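Local coordinates for foldase protein PrsA 2 (Bacillus anthracis, PDB 6VJ4) that catalyses cis-trans isomerisation of peptidyl-proline bonds, assists the folding of secreted proteins outside the cell and is important for secretion of the protective antigen, at residues T39-V53 against F79-A92. Sequence-based numbering, arbitrary orientation.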
ATOM      1  N   THR A  39      -2.726 -11.316   6.969  1.00 52.00           N
ATOM      2  CA  THR A  39      -2.226 -11.976   8.208  1.00 53.83           C
ATOM      3  C   THR A  39      -2.533 -11.128   9.447  1.00 54.07           C
ATOM      4  O   THR A  39      -2.638 -11.720  10.534  1.00 53.15           O
ATOM      5  CB  THR A  39      -0.728 -12.291   8.102  1.00 56.16           C
ATOM      6  OG1 THR A  39      -0.037 -11.076   7.810  1.00 55.15           O
ATOM      7  CG2 THR A  39      -0.427 -13.326   7.043  1.00 55.08           C
ATOM      8  N   LYS A  40      -2.650  -9.805   9.297  1.00 57.55           N
ATOM      9  CA  LYS A  40      -2.947  -8.941  10.473  1.00 63.81           C
ATOM     10  C   LYS A  40      -4.446  -9.008  10.794  1.00 60.84           C
ATOM     11  O   LYS A  40      -4.783  -9.080  11.995  1.00 59.41           O
ATOM     12  CB  LYS A  40      -2.540  -7.483  10.227  1.00 67.08           C
ATOM     13  CG  LYS A  40      -2.748  -6.555  11.419  1.00 77.04           C
ATOM     14  CD  LYS A  40      -2.498  -5.090  11.119  1.00 81.66           C
ATOM     15  CE  LYS A  40      -2.665  -4.201  12.334  1.00 87.68           C
ATOM     16  NZ  LYS A  40      -1.648  -4.493  13.372  1.00 94.19           N
ATOM     17  N   LYS A  41      -5.302  -8.970   9.766  1.00 57.58           N
ATOM     18  CA  LYS A  41      -6.777  -8.961   9.986  1.00 58.08           C
ATOM     19  C   LYS A  41      -7.286 -10.360  10.350  1.00 55.93           C
ATOM     20  O   LYS A  41      -8.147 -10.458  11.250  1.00 56.53           O
ATOM     21  CB  LYS A  41      -7.519  -8.444   8.748  1.00 58.51           C
ATOM     22  CG  LYS A  41      -9.031  -8.381   8.921  1.00 62.16           C
ATOM     23  CD  LYS A  41      -9.780  -7.736   7.784  1.00 65.85           C
ATOM     24  CE  LYS A  41     -11.273  -7.715   8.041  1.00 70.45           C
ATOM     25  NZ  LYS A  41     -12.026  -7.141   6.900  1.00 75.51           N
ATOM     26  N   TYR A  42      -6.806 -11.392   9.653  1.00 53.41           N
ATOM     27  CA  TYR A  42      -7.260 -12.787   9.892  1.00 51.84           C
ATOM     28  C   TYR A  42      -6.153 -13.539  10.628  1.00 52.93           C
ATOM     29  O   TYR A  42      -5.372 -14.272   9.995  1.00 50.31           O
ATOM     30  CB  TYR A  42      -7.668 -13.413   8.560  1.00 49.69           C
ATOM     31  CG  TYR A  42      -8.741 -12.628   7.852  1.00 52.03           C
ATOM     32  CD1 TYR A  42     -10.072 -12.769   8.210  1.00 51.54           C
ATOM     33  CD2 TYR A  42      -8.427 -11.711   6.864  1.00 51.21           C
ATOM     34  CE1 TYR A  42     -11.068 -12.039   7.585  1.00 53.00           C
ATOM     35  CE2 TYR A  42      -9.413 -10.982   6.220  1.00 55.11           C
ATOM     36  CZ  TYR A  42     -10.740 -11.145   6.584  1.00 53.59           C
ATOM     37  OH  TYR A  42     -11.732 -10.438   5.967  1.00 57.90           O
ATOM     38  N   LYS A  43      -6.150 -13.389  11.950  1.00 51.97           N
ATOM     39  CA  LYS A  43      -5.081 -13.930  12.828  1.00 57.19           C
ATOM     40  C   LYS A  43      -5.166 -15.452  12.958  1.00 57.51           C
ATOM     41  O   LYS A  43      -6.272 -15.990  13.161  1.00 54.05           O
ATOM     42  CB  LYS A  43      -5.149 -13.271  14.211  1.00 62.31           C
ATOM     43  CG  LYS A  43      -4.680 -11.823  14.245  1.00 68.26           C
ATOM     44  CD  LYS A  43      -4.780 -11.166  15.602  1.00 73.99           C
ATOM     45  CE  LYS A  43      -4.019  -9.858  15.675  1.00 79.73           C
ATOM     46  NZ  LYS A  43      -4.410  -8.927  14.590  1.00 77.66           N
ATOM     47  N   VAL A  44      -4.000 -16.088  12.855  1.00 53.66           N
ATOM     48  CA  VAL A  44      -3.804 -17.552  13.048  1.00 54.75           C
ATOM     49  C   VAL A  44      -2.651 -17.699  14.050  1.00 57.06           C
ATOM     50  O   VAL A  44      -1.697 -16.899  13.960  1.00 55.86           O
ATOM     51  CB  VAL A  44      -3.517 -18.253  11.708  1.00 56.13           C
ATOM     52  CG1 VAL A  44      -3.192 -19.727  11.890  1.00 58.02           C
ATOM     53  CG2 VAL A  44      -4.671 -18.069  10.733  1.00 55.50           C
ATOM     54  N   SER A  45      -2.759 -18.643  14.988  1.00 59.96           N
ATOM     55  CA  SER A  45      -1.720 -18.839  16.036  1.00 62.70           C
ATOM     56  C   SER A  45      -0.449 -19.442  15.432  1.00 63.32           C
ATOM     57  O   SER A  45      -0.566 -20.233  14.475  1.00 61.97           O
ATOM     58  CB  SER A  45      -2.236 -19.722  17.142  1.00 62.61           C
ATOM     59  OG  SER A  45      -2.443 -21.045  16.668  1.00 60.97           O
ATOM     60  N   ASP A  46       0.714 -19.099  15.993  1.00 68.88           N
ATOM     61  CA  ASP A  46       2.001 -19.687  15.527  1.00 70.90           C
ATOM     62  C   ASP A  46       1.944 -21.207  15.731  1.00 70.15           C
ATOM     63  O   ASP A  46       2.609 -21.923  14.961  1.00 64.85           O
ATOM     64  CB  ASP A  46       3.204 -19.066  16.241  1.00 78.19           C
ATOM     65  CG  ASP A  46       3.572 -17.679  15.743  1.00 82.85           C
ATOM     66  OD1 ASP A  46       3.361 -17.410  14.542  1.00 89.51           O
ATOM     67  OD2 ASP A  46       4.065 -16.878  16.557  1.00 89.60           O
ATOM     68  N   ASP A  47       1.175 -21.669  16.725  1.00 68.52           N
ATOM     69  CA  ASP A  47       1.025 -23.129  16.970  1.00 69.32           C
ATOM     70  C   ASP A  47       0.380 -23.768  15.733  1.00 69.84           C
ATOM     71  O   ASP A  47       0.893 -24.809  15.277  1.00 69.33           O
ATOM     72  CB  ASP A  47       0.201 -23.422  18.227  1.00 73.83           C
ATOM     73  CG  ASP A  47       0.863 -23.028  19.541  1.00 78.64           C
ATOM     74  OD1 ASP A  47       2.048 -22.641  19.517  1.00 83.37           O
ATOM     75  OD2 ASP A  47       0.186 -23.115  20.584  1.00 80.73           O
ATOM     76  N   ASP A  48      -0.692 -23.156  15.212  1.00 66.93           N
ATOM     77  CA  ASP A  48      -1.397 -23.685  14.012  1.00 65.83           C
ATOM     78  C   ASP A  48      -0.453 -23.644  12.803  1.00 60.46           C
ATOM     79  O   ASP A  48      -0.486 -24.594  12.006  1.00 59.67           O
ATOM     80  CB  ASP A  48      -2.675 -22.895  13.704  1.00 69.78           C
ATOM     81  CG  ASP A  48      -3.730 -22.933  14.799  1.00 75.87           C
ATOM     82  OD1 ASP A  48      -3.455 -23.523  15.864  1.00 82.12           O
ATOM     83  OD2 ASP A  48      -4.820 -22.363  14.578  1.00 79.10           O
ATOM     84  N   VAL A  49       0.337 -22.573  12.674  1.00 59.31           N
ATOM     85  CA  VAL A  49       1.290 -22.407  11.533  1.00 59.14           C
ATOM     86  C   VAL A  49       2.363 -23.498  11.624  1.00 61.33           C
ATOM     87  O   VAL A  49       2.601 -24.182  10.603  1.00 58.37           O
ATOM     88  CB  VAL A  49       1.929 -21.003  11.515  1.00 60.10           C
ATOM     89  CG1 VAL A  49       3.075 -20.914  10.516  1.00 62.78           C
ATOM     90  CG2 VAL A  49       0.905 -19.907  11.248  1.00 62.11           C
ATOM     91  N   ASP A  50       2.984 -23.641  12.802  1.00 64.15           N
ATOM     92  CA  ASP A  50       4.068 -24.637  13.021  1.00 67.99           C
ATOM     93  C   ASP A  50       3.526 -26.048  12.765  1.00 67.45           C
ATOM     94  O   ASP A  50       4.263 -26.854  12.171  1.00 63.95           O
ATOM     95  CB  ASP A  50       4.677 -24.489  14.419  1.00 74.09           C
ATOM     96  CG  ASP A  50       5.404 -23.169  14.641  1.00 78.66           C
ATOM     97  OD1 ASP A  50       5.737 -22.500  13.638  1.00 78.12           O
ATOM     98  OD2 ASP A  50       5.627 -22.814  15.817  1.00 80.84           O
ATOM     99  N   LYS A  51       2.282 -26.329  13.172  1.00 67.04           N
ATOM    100  CA  LYS A  51       1.706 -27.683  12.941  1.00 70.75           C
ATOM    101  C   LYS A  51       1.611 -27.947  11.434  1.00 69.52           C
ATOM    102  O   LYS A  51       1.907 -29.082  11.015  1.00 71.68           O
ATOM    103  CB  LYS A  51       0.339 -27.832  13.616  1.00 76.88           C
ATOM    104  CG  LYS A  51      -0.415 -29.106  13.251  1.00 82.48           C
ATOM    105  CD  LYS A  51      -1.547 -29.463  14.196  1.00 87.83           C
ATOM    106  CE  LYS A  51      -1.062 -29.918  15.557  1.00 92.56           C
ATOM    107  NZ  LYS A  51      -2.186 -30.307  16.442  1.00 96.56           N
ATOM    108  N   GLU A  52       1.220 -26.933  10.655  1.00 67.39           N
ATOM    109  CA  GLU A  52       1.093 -27.106   9.183  1.00 68.35           C
ATOM    110  C   GLU A  52       2.499 -27.272   8.589  1.00 65.38           C
ATOM    111  O   GLU A  52       2.642 -28.046   7.626  1.00 64.55           O
ATOM    112  CB  GLU A  52       0.344 -25.919   8.568  1.00 70.76           C
ATOM    113  CG  GLU A  52      -0.071 -26.132   7.120  1.00 73.48           C
ATOM    114  CD  GLU A  52      -1.128 -27.203   6.896  1.00 74.09           C
ATOM    115  OE1 GLU A  52      -1.733 -27.656   7.889  1.00 75.30           O
ATOM    116  OE2 GLU A  52      -1.341 -27.585   5.726  1.00 79.63           O
ATOM    117  N   VAL A  53       3.490 -26.574   9.157  1.00 63.77           N
ATOM    118  CA  VAL A  53       4.906 -26.678   8.681  1.00 63.36           C
ATOM    119  C   VAL A  53       5.415 -28.098   8.949  1.00 63.19           C
ATOM    120  O   VAL A  53       6.044 -28.674   8.042  1.00 59.29           O
ATOM    121  CB  VAL A  53       5.827 -25.636   9.349  1.00 65.08           C
ATOM    122  CG1 VAL A  53       7.297 -25.986   9.165  1.00 67.34           C
ATOM    123  CG2 VAL A  53       5.549 -24.219   8.864  1.00 65.13           C
ATOM    124  N   PHE A  79       8.971 -20.320   3.684  1.00 61.59           N
ATOM    125  CA  PHE A  79       7.893 -21.345   3.669  1.00 60.75           C
ATOM    126  C   PHE A  79       6.876 -21.040   4.781  1.00 58.97           C
ATOM    127  O   PHE A  79       5.666 -20.932   4.481  1.00 58.44           O
ATOM    128  CB  PHE A  79       8.514 -22.741   3.792  1.00 58.36           C
ATOM    129  CG  PHE A  79       7.535 -23.886   3.832  1.00 55.99           C
ATOM    130  CD1 PHE A  79       6.755 -24.191   2.725  1.00 59.03           C
ATOM    131  CD2 PHE A  79       7.436 -24.697   4.952  1.00 55.74           C
ATOM    132  CE1 PHE A  79       5.861 -25.251   2.757  1.00 58.65           C
ATOM    133  CE2 PHE A  79       6.549 -25.765   4.978  1.00 54.91           C
ATOM    134  CZ  PHE A  79       5.762 -26.038   3.883  1.00 57.94           C
ATOM    135  N   LYS A  80       7.361 -20.882   6.018  1.00 58.96           N
ATOM    136  CA  LYS A  80       6.492 -20.586   7.190  1.00 58.16           C
ATOM    137  C   LYS A  80       5.631 -19.353   6.889  1.00 60.10           C
ATOM    138  O   LYS A  80       4.402 -19.419   7.122  1.00 54.56           O
ATOM    139  CB  LYS A  80       7.343 -20.379   8.449  1.00 63.12           C
ATOM    140  CG  LYS A  80       6.550 -20.119   9.722  1.00 67.51           C
ATOM    141  CD  LYS A  80       7.392 -19.947  10.966  1.00 70.37           C
ATOM    142  CE  LYS A  80       6.554 -19.616  12.185  1.00 71.40           C
ATOM    143  NZ  LYS A  80       7.382 -19.447  13.403  1.00 75.21           N
ATOM    144  N   ASN A  81       6.244 -18.273   6.390  1.00 59.77           N
ATOM    145  CA  ASN A  81       5.474 -17.044   6.056  1.00 61.18           C
ATOM    146  C   ASN A  81       4.432 -17.357   4.978  1.00 58.19           C
ATOM    147  O   ASN A  81       3.365 -16.720   5.014  1.00 53.80           O
ATOM    148  CB  ASN A  81       6.368 -15.880   5.620  1.00 64.90           C
ATOM    149  CG  ASN A  81       7.032 -15.177   6.784  1.00 70.09           C
ATOM    150  OD1 ASN A  81       6.667 -15.393   7.938  1.00 72.92           O
ATOM    151  ND2 ASN A  81       7.992 -14.315   6.490  1.00 73.76           N
ATOM    152  N   GLN A  82       4.722 -18.298   4.070  1.00 57.32           N
ATOM    153  CA  GLN A  82       3.748 -18.642   2.994  1.00 59.43           C
ATOM    154  C   GLN A  82       2.608 -19.471   3.604  1.00 57.60           C
ATOM    155  O   GLN A  82       1.457 -19.322   3.144  1.00 57.51           O
ATOM    156  CB  GLN A  82       4.406 -19.397   1.833  1.00 63.11           C
ATOM    157  CG  GLN A  82       5.592 -18.686   1.184  1.00 67.99           C
ATOM    158  CD  GLN A  82       5.309 -17.292   0.677  1.00 72.16           C
ATOM    159  OE1 GLN A  82       4.494 -16.553   1.222  1.00 78.64           O
ATOM    160  NE2 GLN A  82       6.026 -16.901  -0.365  1.00 75.77           N
ATOM    161  N   ILE A  83       2.931 -20.322   4.585  1.00 54.94           N
ATOM    162  CA  ILE A  83       1.906 -21.147   5.289  1.00 56.34           C
ATOM    163  C   ILE A  83       1.042 -20.214   6.150  1.00 55.01           C
ATOM    164  O   ILE A  83      -0.197 -20.366   6.127  1.00 52.04           O
ATOM    165  CB  ILE A  83       2.562 -22.273   6.112  1.00 58.58           C
ATOM    166  CG1 ILE A  83       3.091 -23.380   5.196  1.00 60.38           C
ATOM    167  CG2 ILE A  83       1.598 -22.824   7.154  1.00 60.59           C
ATOM    168  CD1 ILE A  83       3.475 -24.658   5.909  1.00 63.38           C
ATOM    169  N   LYS A  84       1.673 -19.278   6.864  1.00 52.86           N
ATOM    170  CA  LYS A  84       0.923 -18.293   7.684  1.00 55.09           C
ATOM    171  C   LYS A  84      -0.080 -17.578   6.768  1.00 54.48           C
ATOM    172  O   LYS A  84      -1.252 -17.434   7.174  1.00 52.77           O
ATOM    173  CB  LYS A  84       1.908 -17.337   8.366  1.00 58.04           C
ATOM    174  CG  LYS A  84       1.296 -16.242   9.233  1.00 63.23           C
ATOM    175  CD  LYS A  84       2.351 -15.384   9.920  1.00 67.33           C
ATOM    176  CE  LYS A  84       1.791 -14.162  10.617  1.00 73.80           C
ATOM    177  NZ  LYS A  84       0.830 -14.520  11.689  1.00 76.68           N
ATOM    178  N   PHE A  85       0.347 -17.203   5.558  1.00 52.77           N
ATOM    179  CA  PHE A  85      -0.549 -16.505   4.598  1.00 53.85           C
ATOM    180  C   PHE A  85      -1.694 -17.432   4.165  1.00 55.23           C
ATOM    181  O   PHE A  85      -2.869 -16.992   4.199  1.00 51.74           O
ATOM    182  CB  PHE A  85       0.236 -16.007   3.382  1.00 56.00           C
ATOM    183  CG  PHE A  85      -0.626 -15.379   2.316  1.00 58.08           C
ATOM    184  CD1 PHE A  85      -1.150 -14.105   2.488  1.00 60.03           C
ATOM    185  CD2 PHE A  85      -0.931 -16.066   1.151  1.00 59.40           C
ATOM    186  CE1 PHE A  85      -1.950 -13.531   1.512  1.00 63.06           C
ATOM    187  CE2 PHE A  85      -1.729 -15.489   0.175  1.00 60.83           C
ATOM    188  CZ  PHE A  85      -2.237 -14.224   0.356  1.00 62.07           C
ATOM    189  N   LYS A  86      -1.368 -18.668   3.775  1.00 52.12           N
ATOM    190  CA  LYS A  86      -2.402 -19.633   3.306  1.00 55.75           C
ATOM    191  C   LYS A  86      -3.477 -19.813   4.387  1.00 54.28           C
ATOM    192  O   LYS A  86      -4.680 -19.723   4.051  1.00 51.38           O
ATOM    193  CB  LYS A  86      -1.787 -20.995   2.975  1.00 58.94           C
ATOM    194  CG  LYS A  86      -2.767 -21.986   2.358  1.00 66.22           C
ATOM    195  CD  LYS A  86      -2.313 -23.432   2.389  1.00 75.13           C
ATOM    196  CE  LYS A  86      -2.251 -23.999   3.793  1.00 78.83           C
ATOM    197  NZ  LYS A  86      -1.994 -25.459   3.786  1.00 85.37           N
ATOM    198  N   LEU A  87      -3.059 -20.068   5.630  1.00 50.65           N
ATOM    199  CA  LEU A  87      -4.020 -20.296   6.744  1.00 52.16           C
ATOM    200  C   LEU A  87      -4.843 -19.028   6.990  1.00 52.10           C
ATOM    201  O   LEU A  87      -6.061 -19.157   7.238  1.00 50.59           O
ATOM    202  CB  LEU A  87      -3.264 -20.718   8.006  1.00 53.04           C
ATOM    203  CG  LEU A  87      -2.599 -22.093   7.947  1.00 54.69           C
ATOM    204  CD1 LEU A  87      -1.812 -22.370   9.217  1.00 55.94           C
ATOM    205  CD2 LEU A  87      -3.624 -23.191   7.708  1.00 55.58           C
ATOM    206  N   SER A  88      -4.213 -17.854   6.946  1.00 48.89           N
ATOM    207  CA  SER A  88      -4.969 -16.590   7.164  1.00 50.24           C
ATOM    208  C   SER A  88      -5.967 -16.369   6.027  1.00 50.61           C
ATOM    209  O   SER A  88      -7.088 -15.911   6.262  1.00 48.55           O
ATOM    210  CB  SER A  88      -4.040 -15.425   7.335  1.00 50.59           C
ATOM    211  OG  SER A  88      -3.310 -15.565   8.540  1.00 49.82           O
HETATM  212  N   MSE A  89      -5.560 -16.723   4.804  1.00 48.86           N
HETATM  213  CA  MSE A  89      -6.421 -16.586   3.641  1.00 53.57           C
HETATM  214  C   MSE A  89      -7.596 -17.557   3.754  1.00 51.09           C
HETATM  215  O   MSE A  89      -8.727 -17.197   3.436  1.00 51.14           O
HETATM  216  CB  MSE A  89      -5.622 -16.840   2.360  1.00 58.18           C
HETATM  217  CG  MSE A  89      -6.297 -16.351   1.104  1.00 67.61           C
HETATM  218 SE   MSE A  89      -6.680 -14.436   1.231  1.00 80.91          SE
HETATM  219  CE  MSE A  89      -5.606 -13.398  -0.030  1.00 83.64           C
ATOM    220  N   ASN A  90      -7.315 -18.787   4.205  1.00 50.25           N
ATOM    221  CA  ASN A  90      -8.352 -19.791   4.377  1.00 50.84           C
ATOM    222  C   ASN A  90      -9.385 -19.283   5.384  1.00 50.61           C
ATOM    223  O   ASN A  90     -10.587 -19.491   5.147  1.00 46.19           O
ATOM    224  CB  ASN A  90      -7.808 -21.139   4.858  1.00 54.30           C
ATOM    225  CG  ASN A  90      -7.081 -21.915   3.780  1.00 56.15           C
ATOM    226  OD1 ASN A  90      -7.038 -21.495   2.625  1.00 57.01           O
ATOM    227  ND2 ASN A  90      -6.528 -23.060   4.148  1.00 60.13           N
ATOM    228  N   LYS A  91      -8.916 -18.660   6.466  1.00 46.91           N
ATOM    229  CA  LYS A  91      -9.819 -18.127   7.518  1.00 46.54           C
ATOM    230  C   LYS A  91     -10.641 -16.974   6.931  1.00 44.53           C
ATOM    231  O   LYS A  91     -11.852 -16.898   7.235  1.00 44.31           O
ATOM    232  CB  LYS A  91      -9.004 -17.686   8.739  1.00 48.62           C
ATOM    233  CG  LYS A  91      -9.816 -17.166   9.916  1.00 51.58           C
ATOM    234  CD  LYS A  91      -8.966 -16.693  11.080  1.00 55.97           C
ATOM    235  CE  LYS A  91      -9.786 -16.128  12.222  1.00 59.97           C
ATOM    236  NZ  LYS A  91      -8.931 -15.632  13.326  1.00 63.32           N
ATOM    237  N   ALA A  92     -10.011 -16.129   6.108  1.00 43.88           N
ATOM    238  CA  ALA A  92     -10.695 -14.977   5.471  1.00 45.52           C
ATOM    239  C   ALA A  92     -11.789 -15.480   4.514  1.00 45.98           C
ATOM    240  O   ALA A  92     -12.891 -14.889   4.491  1.00 43.51           O
ATOM    241  CB  ALA A  92      -9.694 -14.131   4.735  1.00 46.94           C
TER
HETATM  242  O   HOH W   1     -13.639 -12.385   4.816  1.00 48.64           O
HETATM  243  O   HOH W   2       1.076 -16.641  13.426  0.50 44.22           O
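Val49 sits as a knob in a hole formed by Lys80, Ile83, Lys84 and Leu87, where helix 46-53 crosses helix 79-92 at 115°. This is helix-on-helix packing in the all-helical part of the foldase, away from the sheet of its PpiC-type isomerase domain. The two short axes come within 9.3 Å. The Val49 branches divide the hole: CG1 rests on the aliphatic chain of Lys80, and CG2 packs against CA and CB of Lys84. One turn on, Val53 CG2 meets Ile83 CD1 at 3.6 Å. The Val44 side chain crosses that of Leu87 at about a right angle, with CG1 against CD1, and brings the loop into the same apolar row.

Salt bridges flank this row. Lys86 NZ donates a hydrogen bond to Glu52 OE2 at 3.0 Å, from above the carboxylate plane. Glu52 bends at chi2 (67°), and Lys86 bends at chi3 (67°), which brings the two ends together. Lys80 runs fully extended past Val49 to a longer bridge, 3.5 Å from its NZ to Asp50 OD1. A water takes a bond from Lys84 NZ and gives bonds to Val44 O and Asp46 OD1, joining this lysine to the start of helix 46-53.

The loop after helix 28-41 is held through its carbonyls. Ser88 OG lies 2.8 Å from Tyr42 O, but Lys84 O competes for its proton. Lys91, also extended, donates from NZ to Lys43 O at 2.7 Å, in the carbonyl plane.

The Tyr42 ring lies between Lys41 CG and Ala92. Its hydroxyl is hydrogen-bonded to Glu233, and one water donates both to this hydroxyl and to Ala92 O. Ala92 CB makes a CH-pi contact, 3.4 Å from the centroid of the Tyr42 ring and almost directly over its centre.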